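Local coordinates for protein RsfP (Uncultured bacterium, PDB 4GLJ) that binds the dye rhodamine B and probably catalyses the phosphate-dependent cleavage of methylthioadenosine, as a methylthioadenosine phosphorylase of the phosphorylase superfamily, at residues 111-119 / 140-151. Numbering follows the deposited sequence.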
loop_
_atom_site.group_PDB
_atom_site.type_symbol
_atom_site.label_atom_id
_atom_site.label_comp_id
_atom_site.label_asym_id
_atom_site.label_seq_id
_atom_site.Cartn_x
_atom_site.Cartn_y
_atom_site.Cartn_z
ATOM N N MET A 111 -9.817 5.268 27.057
ATOM C CA MET A 111 -9.857 4.061 26.206
ATOM C C MET A 111 -10.947 4.169 25.176
ATOM O O MET A 111 -11.903 4.951 25.345
ATOM C CB MET A 111 -10.018 2.806 27.049
ATOM C CG MET A 111 -9.047 2.801 28.251
ATOM S SD MET A 111 -9.090 1.206 29.102
ATOM C CE MET A 111 -8.068 1.527 30.539
ATOM N N VAL A 112 -10.768 3.396 24.112
ATOM C CA VAL A 112 -11.612 3.434 22.969
ATOM C C VAL A 112 -11.838 1.972 22.574
ATOM O O VAL A 112 -10.909 1.148 22.494
ATOM C CB VAL A 112 -10.963 4.229 21.801
ATOM C CG1 VAL A 112 -11.891 4.209 20.594
ATOM C CG2 VAL A 112 -10.759 5.702 22.223
ATOM N N ILE A 113 -13.098 1.650 22.334
ATOM C CA ILE A 113 -13.436 0.298 21.834
ATOM C C ILE A 113 -13.960 0.473 20.391
ATOM O O ILE A 113 -15.143 0.747 20.166
ATOM C CB ILE A 113 -14.584 -0.385 22.690
ATOM C CG1 ILE A 113 -14.285 -0.258 24.190
ATOM C CG2 ILE A 113 -14.818 -1.846 22.253
ATOM C CD1 ILE A 113 -12.952 -0.817 24.547
ATOM N N PRO A 114 -13.087 0.359 19.429
ATOM C CA PRO A 114 -13.555 0.680 18.048
ATOM C C PRO A 114 -14.506 -0.385 17.522
ATOM O O PRO A 114 -14.536 -1.536 18.041
ATOM C CB PRO A 114 -12.235 0.683 17.245
ATOM C CG PRO A 114 -11.316 -0.222 18.047
ATOM C CD PRO A 114 -11.639 0.149 19.494
ATOM N N ASP A 115 -15.363 -0.002 16.568
ATOM C CA ASP A 115 -16.180 -1.000 15.954
ATOM C C ASP A 115 -15.744 -1.147 14.486
ATOM O O ASP A 115 -16.182 -2.088 13.817
ATOM C CB ASP A 115 -17.681 -0.643 16.084
ATOM C CG ASP A 115 -18.051 0.650 15.346
ATOM O OD1 ASP A 115 -17.219 1.571 15.183
ATOM O OD2 ASP A 115 -19.195 0.756 14.903
ATOM N N GLN A 116 -14.869 -0.242 13.978
ATOM C CA GLN A 116 -14.509 -0.364 12.569
ATOM C C GLN A 116 -13.021 -0.210 12.464
ATOM O O GLN A 116 -12.357 0.287 13.400
ATOM C CB GLN A 116 -15.249 0.708 11.720
ATOM C CG GLN A 116 -16.708 0.301 11.331
ATOM C CD GLN A 116 -16.694 -1.000 10.470
ATOM O OE1 GLN A 116 -15.767 -1.200 9.711
ATOM N NE2 GLN A 116 -17.680 -1.891 10.659
ATOM N N MET A 117 -12.496 -0.515 11.283
ATOM C CA MET A 117 -11.037 -0.475 11.062
ATOM C C MET A 117 -10.812 -0.164 9.614
ATOM O O MET A 117 -11.680 -0.491 8.745
ATOM C CB MET A 117 -10.428 -1.845 11.298
ATOM C CG MET A 117 -10.448 -2.277 12.729
ATOM S SD MET A 117 -9.788 -3.926 12.832
ATOM C CE MET A 117 -8.068 -3.612 13.181
ATOM N N ILE A 118 -9.690 0.492 9.312
ATOM C CA ILE A 118 -9.328 0.694 7.897
ATOM C C ILE A 118 -7.863 0.219 7.810
ATOM O O ILE A 118 -7.046 0.664 8.597
ATOM C CB ILE A 118 -9.416 2.186 7.522
ATOM C CG1 ILE A 118 -10.924 2.686 7.604
ATOM C CG2 ILE A 118 -8.707 2.335 6.163
ATOM C CD1 ILE A 118 -11.197 4.151 7.322
ATOM N N ASP A 119 -7.572 -0.721 6.896
ATOM C CA ASP A 119 -6.246 -1.282 6.783
ATOM C C ASP A 119 -5.415 -0.500 5.785
ATOM O O ASP A 119 -5.571 -0.667 4.578
ATOM C CB ASP A 119 -6.311 -2.737 6.362
ATOM C CG ASP A 119 -4.946 -3.418 6.406
ATOM O OD1 ASP A 119 -3.947 -2.779 6.793
ATOM O OD2 ASP A 119 -4.893 -4.626 6.057
ATOM N N ALA A 140 -16.712 -7.112 7.062
ATOM C CA ALA A 140 -17.679 -5.980 7.117
ATOM C C ALA A 140 -17.727 -5.414 8.548
ATOM O O ALA A 140 -17.660 -4.158 8.773
ATOM C CB ALA A 140 -19.088 -6.390 6.668
ATOM N N ASP A 141 -17.875 -6.327 9.516
ATOM C CA ASP A 141 -17.782 -5.938 10.924
ATOM C C ASP A 141 -16.464 -6.529 11.493
ATOM O O ASP A 141 -16.412 -7.749 11.845
ATOM C CB ASP A 141 -19.068 -6.364 11.704
ATOM C CG ASP A 141 -20.310 -5.774 11.098
ATOM O OD1 ASP A 141 -20.472 -4.547 11.149
ATOM O OD2 ASP A 141 -21.092 -6.532 10.476
ATOM N N PRO A 142 -15.375 -5.723 11.503
ATOM C CA PRO A 142 -14.149 -6.453 11.670
ATOM C C PRO A 142 -13.772 -6.770 13.142
ATOM O O PRO A 142 -12.758 -7.436 13.332
ATOM C CB PRO A 142 -13.072 -5.488 11.089
ATOM C CG PRO A 142 -13.677 -4.141 11.435
ATOM C CD PRO A 142 -15.134 -4.315 11.057
ATOM N N LEU A 143 -14.518 -6.195 14.100
ATOM C CA LEU A 143 -14.276 -6.292 15.548
ATOM C C LEU A 143 -15.595 -6.772 16.131
ATOM O O LEU A 143 -16.617 -6.125 15.946
ATOM C CB LEU A 143 -13.950 -4.898 16.079
ATOM C CG LEU A 143 -12.639 -4.343 15.461
ATOM C CD1 LEU A 143 -12.470 -2.848 15.524
ATOM C CD2 LEU A 143 -11.411 -5.146 15.939
ATOM N N CYS A 144 -15.583 -7.933 16.757
ATOM C CA CYS A 144 -16.801 -8.672 17.152
ATOM C C CYS A 144 -17.590 -7.818 18.102
ATOM O O CYS A 144 -17.099 -7.489 19.174
ATOM C CB CYS A 144 -16.447 -10.031 17.832
ATOM S SG CYS A 144 -17.799 -10.936 18.674
ATOM N N PRO A 145 -18.825 -7.449 17.731
ATOM C CA PRO A 145 -19.604 -6.551 18.627
ATOM C C PRO A 145 -19.967 -7.195 19.991
ATOM O O PRO A 145 -20.160 -6.468 20.943
ATOM C CB PRO A 145 -20.922 -6.315 17.841
ATOM C CG PRO A 145 -20.930 -7.283 16.709
ATOM C CD PRO A 145 -19.521 -7.758 16.473
ATOM N N GLU A 146 -20.091 -8.525 20.060
ATOM C CA GLU A 146 -20.385 -9.202 21.337
ATOM C C GLU A 146 -19.197 -9.012 22.304
ATOM O O GLU A 146 -19.422 -8.727 23.459
ATOM C CB GLU A 146 -20.712 -10.693 21.137
ATOM C CG GLU A 146 -21.858 -10.950 20.176
ATOM C CD GLU A 146 -23.227 -10.651 20.777
ATOM O OE1 GLU A 146 -24.241 -11.238 20.297
ATOM O OE2 GLU A 146 -23.310 -9.867 21.758
ATOM N N VAL A 147 -17.962 -9.110 21.804
ATOM C CA VAL A 147 -16.736 -8.853 22.599
ATOM C C VAL A 147 -16.569 -7.385 22.879
ATOM O O VAL A 147 -16.268 -7.005 24.009
ATOM C CB VAL A 147 -15.446 -9.388 21.903
ATOM C CG1 VAL A 147 -14.252 -9.276 22.805
ATOM C CG2 VAL A 147 -15.571 -10.895 21.545
ATOM N N ALA A 148 -16.812 -6.520 21.884
ATOM C CA ALA A 148 -16.788 -5.073 22.123
ATOM C C ALA A 148 -17.812 -4.665 23.172
ATOM O O ALA A 148 -17.490 -3.864 24.049
ATOM C CB ALA A 148 -17.033 -4.258 20.829
ATOM N N ASP A 149 -19.044 -5.193 23.111
ATOM C CA ASP A 149 -19.985 -4.857 24.177
ATOM C C ASP A 149 -19.488 -5.297 25.569
ATOM O O ASP A 149 -19.762 -4.594 26.565
ATOM C CB ASP A 149 -21.378 -5.402 23.908
ATOM C CG ASP A 149 -22.327 -5.097 25.055
ATOM O OD1 ASP A 149 -22.627 -3.877 25.292
ATOM O OD2 ASP A 149 -22.702 -6.082 25.765
ATOM N N ILE A 150 -18.890 -6.502 25.646
ATOM C CA ILE A 150 -18.269 -6.970 26.916
ATOM C C ILE A 150 -17.180 -5.977 27.372
ATOM O O ILE A 150 -17.120 -5.631 28.566
ATOM C CB ILE A 150 -17.718 -8.404 26.800
ATOM C CG1 ILE A 150 -18.889 -9.386 26.975
ATOM C CG2 ILE A 150 -16.639 -8.683 27.847
ATOM C CD1 ILE A 150 -18.605 -10.821 26.673
ATOM N N LEU A 151 -16.341 -5.492 26.426
ATOM C CA LEU A 151 -15.323 -4.558 26.816
ATOM C C LEU A 151 -15.841 -3.274 27.443
ATOM O O LEU A 151 -15.207 -2.766 28.372
ATOM C CB LEU A 151 -14.309 -4.249 25.687
ATOM C CG LEU A 151 -13.499 -5.493 25.283
ATOM C CD1 LEU A 151 -12.803 -5.206 23.924
ATOM C CD2 LEU A 151 -12.454 -5.825 26.348
HETATM O O HOH W 1 -17.312 -4.616 13.982
#
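Leu143 reaches from the loop ahead of helix 145-157 onto the bent middle of strand 111-119. Its CB lies near Pro114 O, and CG, where the leucine forks, comes up to Met117 SD. CD1 lies between Pro114 O and Met117 CG, with Pro114 CG also 3.8 Å from Leu143 CD1. In the modelled conformer of the methionine, one of two, Leu143 CD1 is 3.5 Å from Met117 CG and Leu143 CD2 is 3.7 Å from Met117 SD. The ring of Pro142 extends this apolar patch, Pro142 CG lying 3.9 Å from Met117 CG. Farther along, Ile113 meets the helix with two branches: Ile113 CG2, held anti to the backbone N (CG1 at chi1 -48°), touches Ala148 CB at 3.6 Å, while CD1 reaches Leu151 CB.

The polar link is at Gln116, whose chain bends at chi2 (-61°) and lays its amide across Pro142 CD. Gln116 NE2 donates to Ala140 O over 2.9 Å, nearly straight at 165° and in the carbonyl plane, while OE1 accepts from Ala183 N of the second subunit. A leucine here would probably leave both Ala140 O and that neighbouring N-H without this partner. One water donates to Asp115 O and Leu143 O, bridging the backbones where the strand turns its corner. Asp141 OD2 pairs with Arg182 of the second subunit. Apolar packing thus joins both the loop and the first turns of the helix to the strand, while the amide, gripped at both ends and so fixed in its flip, ties loop to strand and subunit interface alike.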